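Local coordinates for protein delta-aminolevulinic acid dehydratase (Toxoplasma gondii ME49, PDB 3OBK) that catalyses the condensation of two molecules of 5-aminolevulinic acid to porphobilinogen, an early step of tetrapyrrole (haem) biosynthesis, at residues R83-F93 and F126-D134; S108-I119 and K167-A177. One frame throughout, in Å; residues are numbered along the deposited sequence.

Contact 1: residues R83-F93 and F126-D134; sequences RSYGIKAFMLF and FPDVLLLAD. With PBG (3-[5-(aminomethyl)-4-(carboxymethyl)-1H-pyrrol-3-yl]propanoic acid), chain L.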
loop_
_atom_site.group_PDB
_atom_site.type_symbol
_atom_site.label_atom_id
_atom_site.label_comp_id
_atom_site.label_asym_id
_atom_site.label_seq_id
_atom_site.Cartn_x
_atom_site.Cartn_y
_atom_site.Cartn_z
ATOM N N ARG A 83 -26.162 -15.872 31.303
ATOM C CA ARG A 83 -26.888 -14.640 30.950
ATOM C C ARG A 83 -26.751 -13.551 32.021
ATOM O O ARG A 83 -26.528 -12.376 31.709
ATOM C CB ARG A 83 -28.362 -14.913 30.701
ATOM C CG ARG A 83 -28.619 -15.494 29.320
ATOM C CD ARG A 83 -29.992 -16.136 29.238
ATOM N NE ARG A 83 -31.098 -15.179 29.404
ATOM C CZ ARG A 83 -31.560 -14.370 28.442
ATOM N NH1 ARG A 83 -31.008 -14.351 27.227
ATOM N NH2 ARG A 83 -32.598 -13.579 28.689
ATOM N N SER A 84 -26.855 -13.973 33.282
ATOM C CA SER A 84 -26.880 -13.058 34.422
ATOM C C SER A 84 -25.569 -12.307 34.577
ATOM O O SER A 84 -25.543 -11.293 35.229
ATOM C CB SER A 84 -27.185 -13.814 35.726
ATOM O OG SER A 84 -26.059 -14.567 36.199
ATOM N N TYR A 85 -24.481 -12.827 34.011
ATOM C CA TYR A 85 -23.200 -12.162 34.089
ATOM C C TYR A 85 -22.909 -11.330 32.845
ATOM O O TYR A 85 -21.869 -10.737 32.769
ATOM C CB TYR A 85 -22.091 -13.193 34.352
ATOM C CG TYR A 85 -22.197 -13.825 35.737
ATOM C CD1 TYR A 85 -22.244 -13.027 36.861
ATOM C CD2 TYR A 85 -22.220 -15.222 35.926
ATOM C CE1 TYR A 85 -22.329 -13.565 38.135
ATOM C CE2 TYR A 85 -22.323 -15.781 37.224
ATOM C CZ TYR A 85 -22.382 -14.924 38.328
ATOM O OH TYR A 85 -22.478 -15.344 39.661
ATOM N N GLY A 86 -23.822 -11.297 31.876
ATOM C CA GLY A 86 -23.663 -10.521 30.667
ATOM C C GLY A 86 -23.331 -11.294 29.394
ATOM O O GLY A 86 -23.093 -10.674 28.322
ATOM N N ILE A 87 -23.293 -12.623 29.458
ATOM C CA ILE A 87 -23.001 -13.356 28.247
ATOM C C ILE A 87 -24.293 -13.377 27.497
ATOM O O ILE A 87 -25.334 -13.677 28.061
ATOM C CB ILE A 87 -22.556 -14.802 28.497
ATOM C CG1 ILE A 87 -21.285 -14.854 29.364
ATOM C CG2 ILE A 87 -22.335 -15.525 27.152
ATOM C CD1 ILE A 87 -20.028 -14.345 28.632
ATOM N N LYS A 88 -24.261 -13.053 26.228
ATOM C CA LYS A 88 -25.491 -13.084 25.451
ATOM C C LYS A 88 -25.499 -14.176 24.389
ATOM O O LYS A 88 -26.580 -14.584 23.953
ATOM C CB LYS A 88 -25.786 -11.689 24.848
ATOM C CG LYS A 88 -26.691 -10.810 25.765
ATOM C CD LYS A 88 -26.029 -9.574 26.275
ATOM C CE LYS A 88 -27.046 -8.571 26.831
ATOM N NZ LYS A 88 -27.543 -7.568 25.795
ATOM N N ALA A 89 -24.324 -14.699 24.022
ATOM C CA ALA A 89 -24.220 -15.653 22.902
ATOM C C ALA A 89 -23.703 -17.017 23.311
ATOM O O ALA A 89 -22.660 -17.140 23.930
ATOM C CB ALA A 89 -23.338 -15.084 21.814
ATOM N N PHE A 90 -24.404 -18.045 22.876
ATOM C CA PHE A 90 -24.166 -19.396 23.338
ATOM C C PHE A 90 -24.163 -20.330 22.151
ATOM O O PHE A 90 -25.048 -20.288 21.298
ATOM C CB PHE A 90 -25.268 -19.835 24.311
ATOM C CG PHE A 90 -25.434 -18.932 25.482
ATOM C CD1 PHE A 90 -24.817 -19.218 26.664
ATOM C CD2 PHE A 90 -26.176 -17.783 25.385
ATOM C CE1 PHE A 90 -24.956 -18.383 27.739
ATOM C CE2 PHE A 90 -26.310 -16.940 26.445
ATOM C CZ PHE A 90 -25.683 -17.233 27.624
ATOM N N MET A 91 -23.169 -21.187 22.111
ATOM C CA MET A 91 -22.968 -22.092 21.001
ATOM C C MET A 91 -23.297 -23.469 21.590
ATOM O O MET A 91 -22.891 -23.758 22.710
ATOM C CB MET A 91 -21.500 -21.940 20.570
ATOM C CG MET A 91 -21.065 -22.439 19.226
ATOM S SD MET A 91 -19.312 -21.927 18.896
ATOM C CE MET A 91 -19.453 -20.421 17.929
ATOM N N LEU A 92 -24.042 -24.299 20.866
ATOM C CA LEU A 92 -24.510 -25.593 21.389
ATOM C C LEU A 92 -24.057 -26.804 20.590
ATOM O O LEU A 92 -24.273 -26.896 19.390
ATOM C CB LEU A 92 -26.040 -25.644 21.440
ATOM C CG LEU A 92 -26.804 -24.453 21.987
ATOM C CD1 LEU A 92 -28.263 -24.798 21.848
ATOM C CD2 LEU A 92 -26.425 -24.144 23.436
ATOM N N PHE A 93 -23.480 -27.762 21.283
ATOM C CA PHE A 93 -23.007 -28.973 20.670
ATOM C C PHE A 93 -23.745 -30.156 21.307
ATOM O O PHE A 93 -23.911 -30.193 22.517
ATOM C CB PHE A 93 -21.519 -29.102 20.932
ATOM C CG PHE A 93 -20.687 -28.014 20.327
ATOM C CD1 PHE A 93 -20.357 -28.038 18.982
ATOM C CD2 PHE A 93 -20.156 -27.024 21.113
ATOM C CE1 PHE A 93 -19.544 -27.061 18.440
ATOM C CE2 PHE A 93 -19.334 -26.063 20.591
ATOM C CZ PHE A 93 -19.026 -26.065 19.271
ATOM N N PHE A 126 -35.613 -18.366 27.443
ATOM C CA PHE A 126 -34.997 -17.034 27.359
ATOM C C PHE A 126 -35.190 -16.532 25.933
ATOM O O PHE A 126 -34.301 -16.674 25.104
ATOM C CB PHE A 126 -33.484 -17.093 27.646
ATOM C CG PHE A 126 -33.110 -17.939 28.816
ATOM C CD1 PHE A 126 -33.312 -17.479 30.111
ATOM C CD2 PHE A 126 -32.564 -19.192 28.632
ATOM C CE1 PHE A 126 -32.984 -18.244 31.182
ATOM C CE2 PHE A 126 -32.237 -19.966 29.720
ATOM C CZ PHE A 126 -32.436 -19.483 30.996
ATOM N N PRO A 127 -36.353 -15.950 25.632
ATOM C CA PRO A 127 -36.734 -15.676 24.232
ATOM C C PRO A 127 -35.813 -14.776 23.418
ATOM O O PRO A 127 -35.831 -14.859 22.175
ATOM C CB PRO A 127 -38.110 -15.036 24.369
ATOM C CG PRO A 127 -38.660 -15.637 25.623
ATOM C CD PRO A 127 -37.489 -15.751 26.551
ATOM N N ASP A 128 -35.003 -13.964 24.093
ATOM C CA ASP A 128 -34.049 -13.089 23.421
ATOM C C ASP A 128 -32.605 -13.632 23.409
ATOM O O ASP A 128 -31.671 -12.905 23.035
ATOM C CB ASP A 128 -34.079 -11.711 24.081
ATOM C CG ASP A 128 -33.579 -11.726 25.524
ATOM O OD1 ASP A 128 -33.414 -10.639 26.088
ATOM O OD2 ASP A 128 -33.350 -12.815 26.100
ATOM N N VAL A 129 -32.408 -14.888 23.828
ATOM C CA VAL A 129 -31.052 -15.467 23.890
ATOM C C VAL A 129 -30.473 -15.554 22.481
ATOM O O VAL A 129 -31.205 -15.801 21.523
ATOM C CB VAL A 129 -31.047 -16.905 24.577
ATOM C CG1 VAL A 129 -31.748 -17.966 23.688
ATOM C CG2 VAL A 129 -29.616 -17.364 24.956
ATOM N N LEU A 130 -29.169 -15.348 22.348
ATOM C CA LEU A 130 -28.496 -15.575 21.054
ATOM C C LEU A 130 -27.907 -17.010 20.932
ATOM O O LEU A 130 -26.990 -17.370 21.652
ATOM C CB LEU A 130 -27.414 -14.521 20.853
ATOM C CG LEU A 130 -26.988 -14.283 19.413
ATOM C CD1 LEU A 130 -28.148 -13.647 18.653
ATOM C CD2 LEU A 130 -25.739 -13.404 19.365
ATOM N N LEU A 131 -28.449 -17.822 20.028
ATOM C CA LEU A 131 -27.998 -19.212 19.868
ATOM C C LEU A 131 -27.276 -19.458 18.555
ATOM O O LEU A 131 -27.747 -19.092 17.501
ATOM C CB LEU A 131 -29.173 -20.178 19.984
ATOM C CG LEU A 131 -30.037 -20.044 21.234
ATOM C CD1 LEU A 131 -31.138 -21.113 21.246
ATOM C CD2 LEU A 131 -29.180 -20.090 22.516
ATOM N N LEU A 132 -26.111 -20.088 18.645
ATOM C CA LEU A 132 -25.286 -20.407 17.487
ATOM C C LEU A 132 -25.127 -21.919 17.485
ATOM O O LEU A 132 -24.584 -22.475 18.423
ATOM C CB LEU A 132 -23.899 -19.755 17.624
ATOM C CG LEU A 132 -23.666 -18.240 17.536
ATOM C CD1 LEU A 132 -24.659 -17.464 18.439
ATOM C CD2 LEU A 132 -22.177 -17.891 17.910
ATOM N N ALA A 133 -25.615 -22.583 16.441
ATOM C CA ALA A 133 -25.587 -24.048 16.361
ATOM C C ALA A 133 -24.522 -24.444 15.357
ATOM O O ALA A 133 -24.429 -23.849 14.298
ATOM C CB ALA A 133 -26.923 -24.570 15.930
ATOM N N ASP A 134 -23.720 -25.449 15.675
ATOM C CA ASP A 134 -22.715 -25.913 14.752
ATOM C C ASP A 134 -23.390 -26.610 13.555
ATOM O O ASP A 134 -24.497 -27.148 13.688
ATOM C CB ASP A 134 -21.781 -26.866 15.485
ATOM C CG ASP A 134 -20.580 -27.253 14.669
ATOM O OD1 ASP A 134 -19.493 -26.627 14.850
ATOM O OD2 ASP A 134 -20.728 -28.193 13.846
HETATM C CHA PBG L . -16.779 -30.225 14.621
HETATM C C1A PBG L . -16.182 -29.350 15.674
HETATM C C2A PBG L . -14.966 -29.548 16.322
HETATM C C3A PBG L . -14.829 -28.491 17.204
HETATM C C4A PBG L . -15.906 -27.647 17.005
HETATM N NA PBG L . -16.724 -28.199 16.099
HETATM C C5A PBG L . -14.046 -30.743 16.256
HETATM C C6A PBG L . -13.326 -30.959 14.996
HETATM O O1A PBG L . -13.785 -30.383 13.974
HETATM O O2A PBG L . -12.359 -31.753 14.954
HETATM C C7A PBG L . -13.722 -28.321 18.171
HETATM C C8A PBG L . -13.905 -27.296 19.226
HETATM C C9A PBG L . -12.978 -27.307 20.369
HETATM O O3A PBG L . -13.356 -26.771 21.407
HETATM O O4A PBG L . -11.986 -28.049 20.443
HETATM N N1 PBG L . -16.925 -29.693 13.306
#
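Strands 89-93 and 130-134 run parallel, their axes 4.7 Å apart at closest and 29° from alignment, joined by hydrogen bonds from Leu130 N to Lys88 O, Phe90 N to Leu130 O, Leu132 N to Phe90 O and Leu92 N to Leu132 O. Ala89, Leu130, Met91 and Leu132 share one face, where Met91 CE lies 3.7 Å from Leu132 CD2. Phe90 points to the other face with Leu131; just before the second strand the Val129 side chain crosses that of Phe90 at about a right angle, its CG2 3.5 Å from Phe90 CD2. Arg83 CD lies over a face of the Phe126 ring, 3.9 Å from its centroid; the bend about CG-CD (chi3 64°) turns the guanidinium over Phe126 CB. At the guanidinium edge, Asp128 OD2 takes Arg83 NH2 in a salt bridge at 2.8 Å through its syn lone pair, and Arg83 NH1 more weakly. Asp134 OD1 meets the edge of the Phe93 ring at CE1 and takes a long, weak bond from porphobilinogen NA (3.4 Å); Ser183 also binds this oxygen. Strands 89-95 and 130-135, linked through helix 114-125, form a beta-alpha-beta unit of the TIM barrel, with the porphobilinogen pocket at their C-terminal ends.

Contact 2: residues S108-I119 and K167-A177; sequences SYNPDGLLPRAI and KQAITLARAGA
Leu172 CD2 is the hub of the apolar centre, 3.9 Å from Leu115 CD2 and 4.0 Å from Ile119 CD1, between helices 114-119 and 167-175, whose axes approach to 9.1 Å at 24°. Ile119 crosses Leu172 at about a right angle and forks over the end of the second helix: CD1 reaches Ala177 CB, while CG2, anti to the backbone N (as chi1 of -69° requires), rests against Ala175 O and the Schellman turn at Gly176. Pro116 lays CB against Ala175 CB, 4.0 Å away, and turns CG to Thr171 CG2, which also lies 3.7 Å from Pro111 CA. Thr171 OG1 lies 3.2 Å from Tyr109 O and also close to Lys167 O in its own helix. Farther out, the extended Lys167 runs alongside Tyr109 in the same direction, CD centred over one ring face 3.7 Å from the centroid, with NZ making a weak bond to OH. Gln168 CG packs on Ser108 O, and a water bridges that carbonyl to NE2, while OE1 binds Ala136 N beyond the strand 130-135. Direct polar links are few and long or shared, so cohesion probably comes mainly from aliphatic packing, with the water serving the Ser108 carbonyl; the Lys167 chain probably gains more from the Tyr109 ring face than from its weak NZ-OH bond.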
loop_
_atom_site.group_PDB
_atom_site.type_symbol
_atom_site.label_atom_id
_atom_site.label_comp_id
_atom_site.label_asym_id
_atom_site.label_seq_id
_atom_site.Cartn_x
_atom_site.Cartn_y
_atom_site.Cartn_z
ATOM N N SER A 108 -28.529 -35.545 11.900
ATOM C CA SER A 108 -28.192 -34.118 11.874
ATOM C C SER A 108 -29.351 -33.198 11.475
ATOM O O SER A 108 -29.433 -32.061 11.956
ATOM C CB SER A 108 -26.997 -33.859 10.949
ATOM O OG SER A 108 -27.292 -34.137 9.598
ATOM N N TYR A 109 -30.236 -33.687 10.606
ATOM C CA TYR A 109 -31.395 -32.927 10.200
ATOM C C TYR A 109 -32.702 -33.511 10.708
ATOM O O TYR A 109 -33.750 -33.240 10.144
ATOM C CB TYR A 109 -31.433 -32.739 8.682
ATOM C CG TYR A 109 -31.255 -33.988 7.846
ATOM C CD1 TYR A 109 -32.335 -34.796 7.524
ATOM C CD2 TYR A 109 -30.011 -34.329 7.335
ATOM C CE1 TYR A 109 -32.179 -35.931 6.734
ATOM C CE2 TYR A 109 -29.841 -35.463 6.544
ATOM C CZ TYR A 109 -30.929 -36.254 6.253
ATOM O OH TYR A 109 -30.755 -37.378 5.489
ATOM N N ASN A 110 -32.656 -34.258 11.805
ATOM C CA ASN A 110 -33.860 -34.752 12.466
ATOM C C ASN A 110 -34.477 -33.655 13.330
ATOM O O ASN A 110 -33.921 -33.308 14.352
ATOM C CB ASN A 110 -33.511 -35.972 13.319
ATOM C CG ASN A 110 -34.698 -36.496 14.124
ATOM O OD1 ASN A 110 -35.826 -36.005 13.992
ATOM N ND2 ASN A 110 -34.439 -37.488 14.984
ATOM N N PRO A 111 -35.652 -33.134 12.954
ATOM C CA PRO A 111 -36.219 -31.987 13.680
ATOM C C PRO A 111 -36.705 -32.273 15.104
ATOM O O PRO A 111 -37.064 -31.338 15.835
ATOM C CB PRO A 111 -37.393 -31.539 12.797
ATOM C CG PRO A 111 -37.604 -32.580 11.799
ATOM C CD PRO A 111 -36.583 -33.658 11.941
ATOM N N ASP A 112 -36.722 -33.547 15.486
ATOM C CA ASP A 112 -37.022 -33.945 16.856
ATOM C C ASP A 112 -35.794 -34.436 17.594
ATOM O O ASP A 112 -35.909 -35.019 18.657
ATOM C CB ASP A 112 -38.075 -35.053 16.847
ATOM C CG ASP A 112 -39.367 -34.616 16.182
ATOM O OD1 ASP A 112 -39.830 -33.466 16.453
ATOM O OD2 ASP A 112 -39.928 -35.436 15.404
ATOM N N GLY A 113 -34.622 -34.193 17.024
ATOM C CA GLY A 113 -33.356 -34.597 17.639
ATOM C C GLY A 113 -32.940 -33.678 18.763
ATOM O O GLY A 113 -33.541 -32.616 18.969
ATOM N N LEU A 114 -31.893 -34.075 19.479
ATOM C CA LEU A 114 -31.493 -33.369 20.700
ATOM C C LEU A 114 -31.197 -31.892 20.439
ATOM O O LEU A 114 -31.730 -31.028 21.124
ATOM C CB LEU A 114 -30.299 -34.041 21.380
ATOM C CG LEU A 114 -29.735 -33.339 22.621
ATOM C CD1 LEU A 114 -30.709 -33.267 23.790
ATOM C CD2 LEU A 114 -28.470 -34.035 23.032
ATOM N N LEU A 115 -30.374 -31.580 19.457
ATOM C CA LEU A 115 -30.015 -30.172 19.273
ATOM C C LEU A 115 -31.233 -29.297 18.970
ATOM O O LEU A 115 -31.437 -28.294 19.655
ATOM C CB LEU A 115 -28.908 -29.974 18.230
ATOM C CG LEU A 115 -28.176 -28.644 18.287
ATOM C CD1 LEU A 115 -27.674 -28.348 19.701
ATOM C CD2 LEU A 115 -27.023 -28.673 17.256
ATOM N N PRO A 116 -32.061 -29.663 17.978
ATOM C CA PRO A 116 -33.256 -28.820 17.775
ATOM C C PRO A 116 -34.126 -28.663 19.009
ATOM O O PRO A 116 -34.668 -27.606 19.230
ATOM C CB PRO A 116 -34.033 -29.568 16.680
ATOM C CG PRO A 116 -33.014 -30.227 15.913
ATOM C CD PRO A 116 -31.950 -30.669 16.913
ATOM N N ARG A 117 -34.264 -29.703 19.813
ATOM C CA ARG A 117 -35.054 -29.589 21.045
ATOM C C ARG A 117 -34.364 -28.667 22.059
ATOM O O ARG A 117 -35.028 -27.942 22.793
ATOM C CB ARG A 117 -35.307 -30.964 21.673
ATOM C CG ARG A 117 -36.306 -31.805 20.931
ATOM C CD ARG A 117 -36.591 -33.125 21.677
ATOM N NE ARG A 117 -35.624 -34.182 21.341
ATOM C CZ ARG A 117 -34.767 -34.782 22.176
ATOM N NH1 ARG A 117 -33.991 -35.734 21.684
ATOM N NH2 ARG A 117 -34.666 -34.466 23.479
ATOM N N ALA A 118 -33.040 -28.709 22.107
ATOM C CA ALA A 118 -32.284 -27.853 23.007
ATOM C C ALA A 118 -32.486 -26.397 22.641
ATOM O O ALA A 118 -32.663 -25.547 23.521
ATOM C CB ALA A 118 -30.814 -28.206 22.971
ATOM N N ILE A 119 -32.468 -26.121 21.341
ATOM C CA ILE A 119 -32.697 -24.773 20.845
ATOM C C ILE A 119 -34.108 -24.297 21.170
ATOM O O ILE A 119 -34.288 -23.187 21.648
ATOM C CB ILE A 119 -32.505 -24.695 19.327
ATOM C CG1 ILE A 119 -31.038 -24.880 18.955
ATOM C CG2 ILE A 119 -33.036 -23.369 18.782
ATOM C CD1 ILE A 119 -30.822 -24.907 17.458
ATOM N N LYS A 167 -29.340 -29.478 4.702
ATOM C CA LYS A 167 -30.510 -29.966 5.414
ATOM C C LYS A 167 -30.366 -29.650 6.879
ATOM O O LYS A 167 -31.302 -29.188 7.488
ATOM C CB LYS A 167 -30.705 -31.472 5.237
ATOM C CG LYS A 167 -31.151 -31.907 3.849
ATOM C CD LYS A 167 -31.035 -33.410 3.798
ATOM C CE LYS A 167 -31.553 -34.026 2.536
ATOM N NZ LYS A 167 -31.801 -35.490 2.808
ATOM N N GLN A 168 -29.184 -29.904 7.426
ATOM C CA GLN A 168 -28.883 -29.598 8.809
ATOM C C GLN A 168 -29.095 -28.147 9.133
ATOM O O GLN A 168 -29.736 -27.836 10.148
ATOM C CB GLN A 168 -27.450 -29.959 9.191
ATOM C CG GLN A 168 -27.174 -29.795 10.693
ATOM C CD GLN A 168 -25.760 -30.119 11.071
ATOM O OE1 GLN A 168 -24.879 -30.158 10.219
ATOM N NE2 GLN A 168 -25.532 -30.367 12.350
ATOM N N ALA A 169 -28.554 -27.260 8.306
ATOM C CA ALA A 169 -28.724 -25.815 8.567
ATOM C C ALA A 169 -30.198 -25.387 8.551
ATOM O O ALA A 169 -30.581 -24.532 9.336
ATOM C CB ALA A 169 -27.874 -24.920 7.590
ATOM N N ILE A 170 -31.013 -25.968 7.668
ATOM C CA ILE A 170 -32.431 -25.610 7.613
ATOM C C ILE A 170 -33.152 -26.069 8.920
ATOM O O ILE A 170 -33.837 -25.286 9.563
ATOM C CB ILE A 170 -33.127 -26.147 6.310
ATOM C CG1 ILE A 170 -32.766 -25.256 5.099
ATOM C CG2 ILE A 170 -34.633 -26.164 6.459
ATOM C CD1 ILE A 170 -33.009 -25.880 3.719
ATOM N N THR A 171 -32.939 -27.307 9.329
ATOM C CA THR A 171 -33.506 -27.811 10.555
ATOM C C THR A 171 -33.203 -26.942 11.776
ATOM O O THR A 171 -34.087 -26.686 12.600
ATOM C CB THR A 171 -33.009 -29.247 10.838
ATOM O OG1 THR A 171 -33.305 -30.087 9.713
ATOM C CG2 THR A 171 -33.706 -29.806 12.030
ATOM N N LEU A 172 -31.960 -26.491 11.899
ATOM C CA LEU A 172 -31.526 -25.671 13.039
ATOM C C LEU A 172 -32.096 -24.254 12.988
ATOM O O LEU A 172 -32.575 -23.718 13.997
ATOM C CB LEU A 172 -30.011 -25.614 13.052
ATOM C CG LEU A 172 -29.286 -26.941 13.320
ATOM C CD1 LEU A 172 -27.791 -26.674 13.266
ATOM C CD2 LEU A 172 -29.683 -27.571 14.660
ATOM N N ALA A 173 -32.066 -23.668 11.794
ATOM C CA ALA A 173 -32.706 -22.393 11.546
ATOM C C ALA A 173 -34.180 -22.501 11.923
ATOM O O ALA A 173 -34.698 -21.680 12.700
ATOM C CB ALA A 173 -32.567 -21.998 10.090
ATOM N N ARG A 174 -34.851 -23.527 11.399
ATOM C CA ARG A 174 -36.287 -23.659 11.661
ATOM C C ARG A 174 -36.562 -23.832 13.157
ATOM O O ARG A 174 -37.591 -23.369 13.634
ATOM C CB ARG A 174 -36.925 -24.815 10.873
ATOM C CG ARG A 174 -37.417 -24.467 9.491
ATOM C CD ARG A 174 -37.861 -25.743 8.802
ATOM N NE ARG A 174 -38.177 -25.601 7.374
ATOM C CZ ARG A 174 -38.210 -26.618 6.497
ATOM N NH1 ARG A 174 -37.917 -27.870 6.867
ATOM N NH2 ARG A 174 -38.517 -26.385 5.220
ATOM N N ALA A 175 -35.643 -24.497 13.871
ATOM C CA ALA A 175 -35.805 -24.732 15.323
ATOM C C ALA A 175 -35.708 -23.463 16.141
ATOM O O ALA A 175 -36.186 -23.424 17.262
ATOM C CB ALA A 175 -34.793 -25.779 15.849
ATOM N N GLY A 176 -35.085 -22.433 15.576
ATOM C CA GLY A 176 -34.896 -21.148 16.252
ATOM C C GLY A 176 -33.450 -20.660 16.312
ATOM O O GLY A 176 -33.207 -19.580 16.815
ATOM N N ALA A 177 -32.480 -21.429 15.824
ATOM C CA ALA A 177 -31.097 -20.975 15.827
ATOM C C ALA A 177 -30.940 -19.617 15.169
ATOM O O ALA A 177 -31.460 -19.393 14.078
ATOM C CB ALA A 177 -30.222 -21.980 15.117
HETATM O O HOH W 1 -27.981 -30.898 14.286
#

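How the contacts relate
From the N terminus the chain passes through 83-93, 108-119, 126-134 and 167-177, so the two contacts cross rather than nest. Contact 1 closes the loop over the beta-alpha-beta unit of strand 89-95, helix 114-125 and strand 130-135; contact 2 begins inside that loop and closes later, bringing helix 158-175 beside helix 114-125. Their centres lie 16 Å apart, yet they share a core: Leu92 CB packs on Leu115 CD1 at 3.6 Å, and Ala133 CB on Leu172 CD1 at 3.5 Å. Contact 1 thus joins two barrel strands and contact 2 two helices of the outer layer, with strand 130-135 touching both helices.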